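Local coordinates for protein YohF (Salmonella typhimurium, PDB 6WON) that probably works as an oxidoreductase of the short-chain dehydrogenase/reductase family, with acetoin as its presumed substrate, at residues 32-37 against 57-62; 81-86 against 126-131; 93-98 against 147-152; 136-141 against 221-226. All coordinates share one frame; numbering follows the deposited sequence.

Contact 1: residues 32-37 against 57-62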
loop_
_atom_site.group_PDB
_atom_site.type_symbol
_atom_site.label_atom_id
_atom_site.label_comp_id
_atom_site.label_asym_id
_atom_site.label_seq_id
_atom_site.Cartn_x
_atom_site.Cartn_y
_atom_site.Cartn_z
ATOM N N GLY B 32 4.502 -29.896 -15.684
ATOM C CA GLY B 32 4.865 -30.664 -14.507
ATOM C C GLY B 32 3.864 -30.438 -13.386
ATOM O O GLY B 32 3.523 -29.295 -13.061
ATOM N N ILE B 33 3.416 -31.544 -12.789
ATOM C CA ILE B 33 2.389 -31.562 -11.752
ATOM C C ILE B 33 2.995 -32.174 -10.496
ATOM O O ILE B 33 3.549 -33.276 -10.554
ATOM C CB ILE B 33 1.161 -32.377 -12.213
ATOM C CG1 ILE B 33 0.393 -31.645 -13.311
ATOM C CG2 ILE B 33 0.252 -32.743 -11.048
ATOM C CD1 ILE B 33 -0.175 -32.588 -14.379
ATOM N N THR B 34 2.896 -31.477 -9.362
ATOM C CA THR B 34 3.297 -32.077 -8.092
ATOM C C THR B 34 2.078 -32.278 -7.201
ATOM O O THR B 34 1.076 -31.563 -7.313
ATOM C CB THR B 34 4.365 -31.255 -7.349
ATOM O OG1 THR B 34 3.754 -30.204 -6.568
ATOM C CG2 THR B 34 5.361 -30.673 -8.325
ATOM N N TRP B 35 2.174 -33.277 -6.320
ATOM C CA TRP B 35 1.085 -33.653 -5.435
ATOM C C TRP B 35 1.645 -34.073 -4.081
ATOM O O TRP B 35 2.725 -34.671 -3.988
ATOM C CB TRP B 35 0.243 -34.796 -6.030
ATOM C CG TRP B 35 1.036 -36.028 -6.394
ATOM C CD1 TRP B 35 1.679 -36.268 -7.574
ATOM C CD2 TRP B 35 1.247 -37.196 -5.579
ATOM N NE1 TRP B 35 2.280 -37.505 -7.546
ATOM C CE2 TRP B 35 2.034 -38.094 -6.334
ATOM C CE3 TRP B 35 0.857 -37.563 -4.282
ATOM C CZ2 TRP B 35 2.440 -39.339 -5.838
ATOM C CZ3 TRP B 35 1.261 -38.806 -3.790
ATOM C CH2 TRP B 35 2.047 -39.675 -4.568
ATOM N N HIS B 36 0.914 -33.773 -3.032
ATOM C CA HIS B 36 1.330 -34.084 -1.696
ATOM C C HIS B 36 0.798 -35.438 -1.236
ATOM O O HIS B 36 1.557 -36.248 -0.890
ATOM C CB HIS B 36 0.940 -32.997 -0.759
ATOM C CG HIS B 36 1.226 -33.302 0.667
ATOM N ND1 HIS B 36 2.464 -33.143 1.231
ATOM C CD2 HIS B 36 0.428 -33.770 1.644
ATOM C CE1 HIS B 36 2.414 -33.492 2.493
ATOM N NE2 HIS B 36 1.192 -33.885 2.766
ATOM N N SER B 37 -0.487 -35.673 -1.324
ATOM C CA SER B 37 -1.046 -36.971 -0.971
ATOM C C SER B 37 -2.106 -37.490 -1.932
ATOM O O SER B 37 -2.482 -38.663 -1.818
ATOM C CB SER B 37 -1.645 -36.930 0.442
ATOM O OG SER B 37 -2.905 -36.303 0.409
ATOM N N GLU B 57 3.769 -34.563 -16.768
ATOM C CA GLU B 57 4.498 -35.435 -15.861
ATOM C C GLU B 57 4.129 -35.078 -14.429
ATOM O O GLU B 57 3.948 -33.901 -14.107
ATOM C CB GLU B 57 6.017 -35.300 -16.052
ATOM C CG GLU B 57 6.539 -35.745 -17.402
ATOM C CD GLU B 57 6.542 -37.266 -17.581
ATOM O OE1 GLU B 57 6.387 -38.008 -16.586
ATOM O OE2 GLU B 57 6.699 -37.721 -18.733
ATOM N N THR B 58 4.038 -36.091 -13.565
ATOM C CA THR B 58 3.676 -35.896 -12.167
ATOM C C THR B 58 4.824 -36.306 -11.247
ATOM O O THR B 58 5.659 -37.151 -11.594
ATOM C CB THR B 58 2.425 -36.700 -11.780
ATOM O OG1 THR B 58 2.684 -38.091 -11.977
ATOM C CG2 THR B 58 1.227 -36.290 -12.622
ATOM N N ILE B 59 4.858 -35.702 -10.061
ATOM C CA ILE B 59 5.840 -36.082 -9.055
ATOM C C ILE B 59 5.273 -35.756 -7.682
ATOM O O ILE B 59 4.557 -34.764 -7.501
ATOM C CB ILE B 59 7.215 -35.408 -9.291
ATOM C CG1 ILE B 59 8.325 -36.302 -8.743
ATOM C CG2 ILE B 59 7.304 -34.034 -8.644
ATOM C CD1 ILE B 59 9.699 -35.912 -9.218
ATOM N N HIS B 60 5.555 -36.643 -6.736
ATOM C CA HIS B 60 5.265 -36.398 -5.333
ATOM C C HIS B 60 6.153 -35.272 -4.822
ATOM O O HIS B 60 7.361 -35.259 -5.077
ATOM C CB HIS B 60 5.499 -37.686 -4.535
ATOM C CG HIS B 60 5.399 -37.521 -3.052
ATOM N ND1 HIS B 60 4.292 -36.979 -2.434
ATOM C CD2 HIS B 60 6.260 -37.852 -2.060
ATOM C CE1 HIS B 60 4.484 -36.970 -1.127
ATOM N NE2 HIS B 60 5.668 -37.496 -0.874
ATOM N N LEU B 61 5.559 -34.325 -4.105
ATOM C CA LEU B 61 6.310 -33.258 -3.451
ATOM C C LEU B 61 5.867 -33.183 -1.998
ATOM O O LEU B 61 4.683 -32.966 -1.722
ATOM C CB LEU B 61 6.093 -31.919 -4.161
ATOM C CG LEU B 61 6.717 -30.648 -3.572
ATOM C CD1 LEU B 61 8.231 -30.719 -3.601
ATOM C CD2 LEU B 61 6.218 -29.400 -4.343
ATOM N N ASP B 62 6.806 -33.384 -1.075
ATOM C CA ASP B 62 6.557 -33.286 0.364
ATOM C C ASP B 62 7.422 -32.158 0.936
ATOM O O ASP B 62 8.568 -32.381 1.334
ATOM C CB ASP B 62 6.853 -34.616 1.044
ATOM C CG ASP B 62 6.394 -34.648 2.486
ATOM O OD1 ASP B 62 5.955 -33.597 2.993
ATOM O OD2 ASP B 62 6.463 -35.732 3.110
HETATM O O HOH W 1 4.026 -39.045 -9.479
#
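Gly32 and Ile33 meet Glu57 first: Gly32 turns its CA toward Glu57 O, and Ile33 N bonds to that same oxygen at 2.8 Å. Ile33 O accepts from Ile59 N, also at 2.8 Å, while the Ile33 side chain runs alongside Thr58. On the other face of the sheet, Thr34 CG2 packs on Ile59 CG2 at 3.9 Å, and Thr34 OG1 lies 3.4 Å from Leu61 CD2 while bonding to the backbone of Ala11. This is the parallel pairing of a beta-alpha-beta unit, strand 30-35 and edge strand 56-60 joined through helix 39-50, in what is, in this family, the nucleotide-binding half of the Rossmann fold. Trp35 N bonds Ile59 O. With CG between N and C (chi1 56°), Trp35 lays its indole over His60, whose CA lies 3.9 Å from the centroid of the five-membered ring, over its face, a CH-pi contact. At the indole edge a water accepts from Trp35 NE1 and bonds Thr58 OG1, each at 3.0 Å. Trp35 O is gripped twice, by Leu61 N at 2.9 Å and by His60 ND1 from the opposite side of the carbonyl plane. His36 CE1 comes within 3.6 Å of Asp62 OD1, ring and carboxylate planes 86° apart.

Contact 2: residues 81-86 against 126-131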
loop_
_atom_site.group_PDB
_atom_site.type_symbol
_atom_site.label_atom_id
_atom_site.label_comp_id
_atom_site.label_asym_id
_atom_site.label_seq_id
_atom_site.Cartn_x
_atom_site.Cartn_y
_atom_site.Cartn_z
ATOM N N GLY B 81 12.904 -31.885 -19.067
ATOM C CA GLY B 81 14.026 -31.449 -19.875
ATOM C C GLY B 81 14.312 -29.959 -19.840
ATOM O O GLY B 81 15.292 -29.525 -20.456
ATOM N N ARG B 82 13.498 -29.169 -19.142
ATOM C CA ARG B 82 13.667 -27.724 -19.038
ATOM C C ARG B 82 12.525 -27.200 -18.170
ATOM O O ARG B 82 11.581 -27.934 -17.852
ATOM C CB ARG B 82 13.654 -27.044 -20.412
ATOM C CG ARG B 82 12.334 -27.223 -21.151
ATOM C CD ARG B 82 12.304 -26.441 -22.453
ATOM N NE ARG B 82 12.468 -25.001 -22.255
ATOM C CZ ARG B 82 13.478 -24.293 -22.753
ATOM N NH1 ARG B 82 14.426 -24.896 -23.467
ATOM N NH2 ARG B 82 13.543 -22.980 -22.542
ATOM N N VAL B 83 12.620 -25.922 -17.788
ATOM C CA VAL B 83 11.519 -25.233 -17.116
ATOM C C VAL B 83 11.519 -23.768 -17.540
ATOM O O VAL B 83 12.565 -23.109 -17.549
ATOM C CB VAL B 83 11.581 -25.370 -15.577
ATOM C CG1 VAL B 83 12.917 -24.911 -15.016
ATOM C CG2 VAL B 83 10.442 -24.626 -14.947
ATOM N N ASP B 84 10.345 -23.278 -17.943
ATOM C CA ASP B 84 10.134 -21.894 -18.351
ATOM C C ASP B 84 9.155 -21.154 -17.451
ATOM O O ASP B 84 9.244 -19.929 -17.331
ATOM C CB ASP B 84 9.611 -21.832 -19.797
ATOM C CG ASP B 84 10.531 -22.532 -20.782
ATOM O OD1 ASP B 84 11.525 -21.901 -21.222
ATOM O OD2 ASP B 84 10.265 -23.714 -21.112
ATOM N N VAL B 85 8.234 -21.869 -16.815
ATOM C CA VAL B 85 7.258 -21.295 -15.900
ATOM C C VAL B 85 7.258 -22.109 -14.615
ATOM O O VAL B 85 7.168 -23.338 -14.660
ATOM C CB VAL B 85 5.851 -21.285 -16.526
ATOM C CG1 VAL B 85 4.805 -20.883 -15.495
ATOM C CG2 VAL B 85 5.803 -20.333 -17.710
ATOM N N LEU B 86 7.337 -21.431 -13.471
ATOM C CA LEU B 86 7.041 -22.047 -12.185
ATOM C C LEU B 86 5.847 -21.329 -11.576
ATOM O O LEU B 86 5.805 -20.091 -11.550
ATOM C CB LEU B 86 8.234 -21.988 -11.221
ATOM C CG LEU B 86 7.944 -22.519 -9.809
ATOM C CD1 LEU B 86 7.583 -24.004 -9.897
ATOM C CD2 LEU B 86 9.120 -22.292 -8.855
ATOM N N ARG B 126 17.570 -21.338 -11.308
ATOM C CA ARG B 126 18.862 -21.839 -11.780
ATOM C C ARG B 126 18.750 -22.434 -13.178
ATOM O O ARG B 126 19.633 -22.230 -14.021
ATOM C CB ARG B 126 19.423 -22.884 -10.808
ATOM C CG ARG B 126 20.124 -22.302 -9.590
ATOM C CD ARG B 126 20.221 -23.331 -8.457
ATOM N NE ARG B 126 20.499 -22.709 -7.159
ATOM C CZ ARG B 126 20.217 -23.259 -5.976
ATOM N NH1 ARG B 126 19.634 -24.455 -5.898
ATOM N NH2 ARG B 126 20.513 -22.603 -4.858
ATOM N N HIS B 127 17.677 -23.181 -13.446
ATOM C CA HIS B 127 17.521 -23.760 -14.777
ATOM C C HIS B 127 17.210 -22.684 -15.806
ATOM O O HIS B 127 17.707 -22.738 -16.937
ATOM C CB HIS B 127 16.434 -24.831 -14.772
ATOM C CG HIS B 127 16.882 -26.135 -14.191
ATOM N ND1 HIS B 127 17.378 -27.165 -14.968
ATOM C CD2 HIS B 127 16.937 -26.569 -12.909
ATOM C CE1 HIS B 127 17.712 -28.179 -14.188
ATOM N NE2 HIS B 127 17.448 -27.847 -12.934
ATOM N N MET B 128 16.384 -21.704 -15.431
ATOM C CA MET B 128 16.028 -20.636 -16.360
ATOM C C MET B 128 17.252 -19.829 -16.761
ATOM O O MET B 128 17.393 -19.433 -17.925
ATOM C CB MET B 128 14.983 -19.715 -15.728
ATOM C CG MET B 128 13.610 -20.355 -15.562
ATOM S SD MET B 128 12.582 -19.313 -14.533
ATOM C CE MET B 128 11.052 -20.266 -14.508
ATOM N N ILE B 129 18.141 -19.564 -15.804
ATOM C CA ILE B 129 19.360 -18.825 -16.106
ATOM C C ILE B 129 20.232 -19.626 -17.055
ATOM O O ILE B 129 20.682 -19.118 -18.090
ATOM C CB ILE B 129 20.109 -18.479 -14.811
ATOM C CG1 ILE B 129 19.315 -17.440 -14.014
ATOM C CG2 ILE B 129 21.520 -18.010 -15.139
ATOM C CD1 ILE B 129 19.739 -17.342 -12.560
ATOM N N LYS B 130 20.474 -20.898 -16.713
ATOM C CA LYS B 130 21.277 -21.772 -17.561
ATOM C C LYS B 130 20.683 -21.898 -18.961
ATOM O O LYS B 130 21.416 -21.862 -19.955
ATOM C CB LYS B 130 21.410 -23.150 -16.909
ATOM C CG LYS B 130 22.542 -23.971 -17.487
ATOM C CD LYS B 130 22.483 -25.435 -17.076
ATOM C CE LYS B 130 23.351 -26.282 -18.010
ATOM N NZ LYS B 130 22.643 -27.507 -18.487
ATOM N N GLN B 131 19.358 -22.050 -19.062
ATOM C CA GLN B 131 18.720 -22.148 -20.376
ATOM C C GLN B 131 18.924 -20.882 -21.199
ATOM O O GLN B 131 18.968 -20.946 -22.434
ATOM C CB GLN B 131 17.220 -22.424 -20.228
ATOM C CG GLN B 131 16.872 -23.844 -19.813
ATOM C CD GLN B 131 15.598 -23.898 -18.990
ATOM O OE1 GLN B 131 15.366 -24.856 -18.258
ATOM N NE2 GLN B 131 14.766 -22.855 -19.101
#
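Just ahead of strand 85-88, near the middle of the Rossmann sheet, Val83 is held by Gln131 on the last turn of helix 103-131. The Gln131 amide imitates a neighbouring strand: OE1 accepts the N-H of Val83 at 3.0 Å, and NE2 gives a hydrogen to Val83 O at 2.7 Å. That second bond is straight (168°) and in the amide plane, yet 41° above the carbonyl plane of Val83. Gln131 NE2 also sits over one face of the Arg82 guanidinium, 3.7 Å from NH2. In its own plane this guanidinium makes a side-on salt bridge of two hydrogen bonds, Arg82 NE to Asp84 OD2 at 2.8 Å and Arg82 NH2 to Asp84 OD1 at 2.6 Å. Asp84 OD2 has a second donor in Val6 N. One turn back, Met128 runs out extended beyond CG and puts its methyl CE 3.4 Å from Asp84 O. Val83 CG1 presses on His127 CB at 3.5 Å, the two side chains crossing near a right angle, while His127 NE2 bonds Glu74. Because one side chain answers both polar backbone atoms of buried Val83, the amide's rotation is fixed, oxygen to N-H and nitrogen to C=O.

Contact 3: residues 93-98 against 147-152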
loop_
_atom_site.group_PDB
_atom_site.type_symbol
_atom_site.label_atom_id
_atom_site.label_comp_id
_atom_site.label_asym_id
_atom_site.label_seq_id
_atom_site.Cartn_x
_atom_site.Cartn_y
_atom_site.Cartn_z
ATOM N N MET B 93 -4.662 -23.182 4.216
ATOM C CA MET B 93 -4.542 -22.235 5.317
ATOM C C MET B 93 -4.664 -22.938 6.672
ATOM O O MET B 93 -5.428 -23.900 6.822
ATOM C CB MET B 93 -5.615 -21.155 5.170
ATOM C CG MET B 93 -5.575 -20.089 6.234
ATOM S SD MET B 93 -6.609 -20.557 7.639
ATOM C CE MET B 93 -8.212 -20.701 6.844
ATOM N N THR B 94 -3.897 -22.440 7.670
ATOM C CA THR B 94 -3.932 -22.921 9.053
ATOM C C THR B 94 -4.236 -21.788 10.022
ATOM O O THR B 94 -3.756 -20.661 9.854
ATOM C CB THR B 94 -2.604 -23.623 9.466
ATOM O OG1 THR B 94 -2.344 -24.711 8.573
ATOM C CG2 THR B 94 -2.722 -24.229 10.852
ATOM N N LYS B 95 -5.053 -22.098 11.028
ATOM C CA LYS B 95 -5.503 -21.134 12.018
ATOM C C LYS B 95 -5.009 -21.537 13.396
ATOM O O LYS B 95 -4.902 -22.725 13.711
ATOM C CB LYS B 95 -7.039 -21.004 12.036
ATOM C CG LYS B 95 -7.558 -20.099 10.941
ATOM C CD LYS B 95 -9.027 -19.763 11.094
ATOM C CE LYS B 95 -9.498 -18.924 9.908
ATOM N NZ LYS B 95 -10.953 -18.601 9.970
ATOM N N SER B 96 -4.734 -20.520 14.216
ATOM C CA SER B 96 -4.166 -20.679 15.548
ATOM C C SER B 96 -4.080 -19.315 16.224
ATOM O O SER B 96 -3.470 -18.393 15.671
ATOM C CB SER B 96 -2.777 -21.318 15.454
ATOM O OG SER B 96 -2.422 -21.975 16.655
ATOM N N ALA B 97 -4.682 -19.167 17.401
ATOM C CA ALA B 97 -4.653 -17.877 18.083
ATOM C C ALA B 97 -3.212 -17.476 18.388
ATOM O O ALA B 97 -2.405 -18.300 18.820
ATOM C CB ALA B 97 -5.475 -17.937 19.372
ATOM N N PHE B 98 -2.887 -16.206 18.134
ATOM C CA PHE B 98 -1.505 -15.744 18.267
ATOM C C PHE B 98 -0.950 -16.003 19.663
ATOM O O PHE B 98 0.185 -16.474 19.813
ATOM C CB PHE B 98 -1.401 -14.251 17.955
ATOM C CG PHE B 98 -0.196 -13.597 18.584
ATOM C CD1 PHE B 98 1.058 -13.742 18.013
ATOM C CD2 PHE B 98 -0.310 -12.870 19.769
ATOM C CE1 PHE B 98 2.169 -13.169 18.589
ATOM C CE2 PHE B 98 0.799 -12.283 20.348
ATOM C CZ PHE B 98 2.042 -12.425 19.761
ATOM N N THR B 147 -3.399 -7.923 4.193
ATOM C CA THR B 147 -4.298 -7.585 5.290
ATOM C C THR B 147 -4.446 -8.836 6.148
ATOM O O THR B 147 -4.353 -9.951 5.626
ATOM C CB THR B 147 -5.662 -7.091 4.752
ATOM O OG1 THR B 147 -6.541 -6.722 5.832
ATOM C CG2 THR B 147 -6.341 -8.173 3.882
ATOM N N PRO B 148 -4.585 -8.694 7.464
ATOM C CA PRO B 148 -4.485 -9.872 8.336
ATOM C C PRO B 148 -5.721 -10.752 8.258
ATOM O O PRO B 148 -6.830 -10.290 7.990
ATOM C CB PRO B 148 -4.337 -9.266 9.740
ATOM C CG PRO B 148 -5.064 -7.931 9.635
ATOM C CD PRO B 148 -4.769 -7.446 8.231
ATOM N N LEU B 149 -5.507 -12.049 8.481
ATOM C CA LEU B 149 -6.604 -12.988 8.654
ATOM C C LEU B 149 -6.719 -13.316 10.131
ATOM O O LEU B 149 -5.777 -13.900 10.699
ATOM C CB LEU B 149 -6.366 -14.261 7.848
ATOM C CG LEU B 149 -7.341 -15.434 8.025
ATOM C CD1 LEU B 149 -8.777 -15.065 7.616
ATOM C CD2 LEU B 149 -6.869 -16.643 7.219
ATOM N N PRO B 150 -7.818 -12.960 10.795
ATOM C CA PRO B 150 -7.908 -13.203 12.242
ATOM C C PRO B 150 -7.718 -14.679 12.569
ATOM O O PRO B 150 -8.152 -15.561 11.823
ATOM C CB PRO B 150 -9.314 -12.703 12.609
ATOM C CG PRO B 150 -10.019 -12.416 11.314
ATOM C CD PRO B 150 -8.967 -12.206 10.272
ATOM N N GLN B 151 -7.012 -14.933 13.673
ATOM C CA GLN B 151 -6.636 -16.257 14.164
ATOM C C GLN B 151 -5.614 -16.950 13.277
ATOM O O GLN B 151 -5.377 -18.147 13.450
ATOM C CB GLN B 151 -7.844 -17.189 14.333
ATOM C CG GLN B 151 -8.933 -16.639 15.206
ATOM C CD GLN B 151 -8.443 -16.351 16.596
ATOM O OE1 GLN B 151 -8.200 -17.271 17.386
ATOM N NE2 GLN B 151 -8.281 -15.065 16.911
ATOM N N ALA B 152 -5.009 -16.246 12.329
ATOM C CA ALA B 152 -4.080 -16.870 11.394
ATOM C C ALA B 152 -2.849 -15.989 11.225
ATOM O O ALA B 152 -2.457 -15.629 10.112
ATOM C CB ALA B 152 -4.758 -17.144 10.056
HETATM O O HOH W 2 -10.466 -16.007 10.513
#
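The Gln151 side-chain amide meets Ala97 through its oxygen, OE1 lying 3.4 Å from Ala97 CB, with the methyl set obliquely to the amide. The backbone carbonyl of Gln151 takes the N-H of Ser96 almost end-on (Ser96 N to Gln151 O, 2.6 Å), with 175° at hydrogen. Ser96 O stands close to that acceptor as well, 2.9 Å from Gln151 O, a tight approach of two oxygens. Gln151 is the third residue of the type II turn from Leu149 to Ala152, with positive phi (69°), and its carbonyl faces the 93-98 loop. Ala152 is the N-cap of helix 153-173, whose Tyr155 begins a YxxxK pattern, consistent with the catalytic tyrosine and lysine of this family. On the flank of the turn, Met93 and Leu149 reach tip to tip, Met93 CG to Leu149 CD2 at 3.8 Å, and both side chains also touch Tyr155. Lys95 extends over the turn, and a water joins its NZ to Pro150 O, 2.7 Å from each. A second subunit packs on Pro150 with its Leu171. The polar link between the loops thus rests on backbone atoms and a water, with Gln151 O satisfied by Ser96 N.

Contact 4: residues 136-141 against 221-226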
loop_
_atom_site.group_PDB
_atom_site.type_symbol
_atom_site.label_atom_id
_atom_site.label_comp_id
_atom_site.label_asym_id
_atom_site.label_seq_id
_atom_site.Cartn_x
_atom_site.Cartn_y
_atom_site.Cartn_z
ATOM N N ARG B 136 9.276 -17.206 -16.289
ATOM C CA ARG B 136 8.237 -16.561 -15.504
ATOM C C ARG B 136 8.046 -17.349 -14.223
ATOM O O ARG B 136 7.978 -18.579 -14.256
ATOM C CB ARG B 136 6.904 -16.494 -16.270
ATOM C CG ARG B 136 7.014 -15.942 -17.688
ATOM C CD ARG B 136 7.319 -14.432 -17.687
ATOM N NE ARG B 136 7.450 -13.907 -19.044
ATOM C CZ ARG B 136 6.415 -13.614 -19.826
ATOM N NH1 ARG B 136 5.165 -13.791 -19.385
ATOM N NH2 ARG B 136 6.618 -13.148 -21.057
ATOM N N ILE B 137 7.946 -16.643 -13.100
ATOM C CA ILE B 137 7.673 -17.272 -11.813
ATOM C C ILE B 137 6.495 -16.552 -11.178
ATOM O O ILE B 137 6.545 -15.334 -10.970
ATOM C CB ILE B 137 8.890 -17.247 -10.876
ATOM C CG1 ILE B 137 10.031 -18.079 -11.472
ATOM C CG2 ILE B 137 8.487 -17.772 -9.479
ATOM C CD1 ILE B 137 11.359 -17.944 -10.714
ATOM N N ILE B 138 5.437 -17.295 -10.882
ATOM C CA ILE B 138 4.247 -16.743 -10.251
ATOM C C ILE B 138 4.121 -17.366 -8.871
ATOM O O ILE B 138 4.067 -18.593 -8.740
ATOM C CB ILE B 138 2.984 -16.991 -11.087
ATOM C CG1 ILE B 138 3.072 -16.233 -12.417
ATOM C CG2 ILE B 138 1.754 -16.519 -10.315
ATOM C CD1 ILE B 138 3.438 -17.079 -13.611
ATOM N N ASN B 139 4.079 -16.527 -7.840
ATOM C CA ASN B 139 3.883 -16.996 -6.474
ATOM C C ASN B 139 2.424 -16.759 -6.108
ATOM O O ASN B 139 1.965 -15.610 -6.110
ATOM C CB ASN B 139 4.810 -16.271 -5.498
ATOM C CG ASN B 139 6.278 -16.574 -5.740
ATOM O OD1 ASN B 139 6.651 -17.729 -5.972
ATOM N ND2 ASN B 139 7.129 -15.532 -5.677
ATOM N N ILE B 140 1.687 -17.833 -5.837
ATOM C CA ILE B 140 0.312 -17.686 -5.374
ATOM C C ILE B 140 0.382 -17.296 -3.904
ATOM O O ILE B 140 0.798 -18.097 -3.063
ATOM C CB ILE B 140 -0.510 -18.965 -5.565
ATOM C CG1 ILE B 140 -0.404 -19.470 -7.007
ATOM C CG2 ILE B 140 -1.975 -18.692 -5.213
ATOM C CD1 ILE B 140 -1.041 -18.544 -8.018
ATOM N N THR B 141 -0.008 -16.064 -3.586
ATOM C CA THR B 141 -0.049 -15.678 -2.183
ATOM C C THR B 141 -1.495 -15.677 -1.699
ATOM O O THR B 141 -2.121 -16.740 -1.638
ATOM C CB THR B 141 0.641 -14.328 -1.975
ATOM O OG1 THR B 141 -0.058 -13.313 -2.697
ATOM C CG2 THR B 141 2.083 -14.398 -2.498
ATOM N N SER B 221 -6.916 -17.961 -14.873
ATOM C CA SER B 221 -6.920 -17.098 -16.050
ATOM C C SER B 221 -5.845 -16.018 -15.959
ATOM O O SER B 221 -5.141 -15.743 -16.940
ATOM C CB SER B 221 -8.300 -16.472 -16.228
ATOM O OG SER B 221 -8.322 -15.665 -17.393
ATOM N N LEU B 222 -5.690 -15.402 -14.786
ATOM C CA LEU B 222 -4.665 -14.377 -14.636
ATOM C C LEU B 222 -3.272 -14.987 -14.659
ATOM O O LEU B 222 -2.354 -14.439 -15.285
ATOM C CB LEU B 222 -4.875 -13.596 -13.343
ATOM C CG LEU B 222 -3.834 -12.487 -13.148
ATOM C CD1 LEU B 222 -3.933 -11.466 -14.291
ATOM C CD2 LEU B 222 -3.968 -11.789 -11.779
ATOM N N VAL B 223 -3.090 -16.115 -13.969
ATOM C CA VAL B 223 -1.809 -16.817 -14.008
ATOM C C VAL B 223 -1.411 -17.118 -15.450
ATOM O O VAL B 223 -0.250 -16.922 -15.844
ATOM C CB VAL B 223 -1.877 -18.101 -13.160
ATOM C CG1 VAL B 223 -0.635 -18.953 -13.408
ATOM C CG2 VAL B 223 -2.013 -17.759 -11.662
ATOM N N ALA B 224 -2.367 -17.588 -16.262
ATOM C CA ALA B 224 -2.084 -17.823 -17.681
ATOM C C ALA B 224 -1.648 -16.543 -18.389
ATOM O O ALA B 224 -0.698 -16.562 -19.179
ATOM C CB ALA B 224 -3.306 -18.400 -18.393
ATOM N N TRP B 225 -2.343 -15.430 -18.143
ATOM C CA TRP B 225 -1.956 -14.183 -18.798
ATOM C C TRP B 225 -0.524 -13.799 -18.440
ATOM O O TRP B 225 0.244 -13.376 -19.310
ATOM C CB TRP B 225 -2.916 -13.043 -18.442
ATOM C CG TRP B 225 -2.452 -11.753 -19.086
ATOM C CD1 TRP B 225 -2.643 -11.370 -20.392
ATOM C CD2 TRP B 225 -1.667 -10.715 -18.478
ATOM N NE1 TRP B 225 -2.051 -10.152 -20.615
ATOM C CE2 TRP B 225 -1.436 -9.734 -19.464
ATOM C CE3 TRP B 225 -1.141 -10.520 -17.196
ATOM C CZ2 TRP B 225 -0.710 -8.576 -19.208
ATOM C CZ3 TRP B 225 -0.419 -9.362 -16.945
ATOM C CH2 TRP B 225 -0.210 -8.408 -17.946
ATOM N N LEU B 226 -0.143 -13.960 -17.170
ATOM C CA LEU B 226 1.218 -13.657 -16.734
ATOM C C LEU B 226 2.266 -14.528 -17.419
ATOM O O LEU B 226 3.442 -14.148 -17.464
ATOM C CB LEU B 226 1.325 -13.817 -15.222
ATOM C CG LEU B 226 0.656 -12.703 -14.405
ATOM C CD1 LEU B 226 0.586 -13.082 -12.948
ATOM C CD2 LEU B 226 1.404 -11.378 -14.572
#
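Ile138 points from strand 135-140 at Val223 and Leu226 of the helix and divides its branches between these two residues, one turn apart: CG1 lies 4.0 Å from Leu226 CD1, and CG2 lies 4.2 Å from Val223 CG2. With CG1 anti to the carbonyl carbon (chi1 -65°) and CG2 anti to the backbone N, each branch faces its own partner. Two residues on, Ile140 brings its terminal CD1 to the same Val223 methyl, CG2, at 3.9 Å, the side chains crossing near a right angle. Val223 CG2 is therefore shared by both isoleucines, and Leu226 continues the apolar layer toward Val183 and Leu239 of the next strands.

The polar part lies at the N-terminal end of the strand segment. Arg136 bends at chi2 and brings NH1 to Leu226 O, 2.6 Å away but bent at hydrogen (129°), a weak bond made at the guanidinium edge. The same NH1 also bonds Ser228 O, so the arginine gathers two carbonyls, Leu226 O and Ser228 O.

Behind the helix, Trp225 meets Trp225 and Ser221 of a fourth subunit. Segment 221-226 runs at 156° to strand segment 136-140, the two axes 9.5 Å apart at closest, the usual layering of a helix on a parallel sheet in a Rossmann fold, here with its outer side given to the tetramer.

Overall arrangement
Contacts 1, 2 and 4 are set along one parallel sheet, and contact 3 lies on loops extending from it. Contacts 2 and 4 touch directly through neighbouring strands: Arg136 N probably bonds Asp84 O, and Ile138 N probably bonds Leu86 O, each at 2.9 Å. Met128 CE of contact 2 also packs 3.5 Å from Arg136 O. Contact 1 stands apart at the sheet edge, its centre 18 Å from that of contact 2 and 19 Å from that of contact 4. Contact 3 lies 35 Å from contact 2, centre to centre, across the middle of the chain. By family precedent, contact 1 would border the cofactor side and contact 3 the catalytic tyrosine.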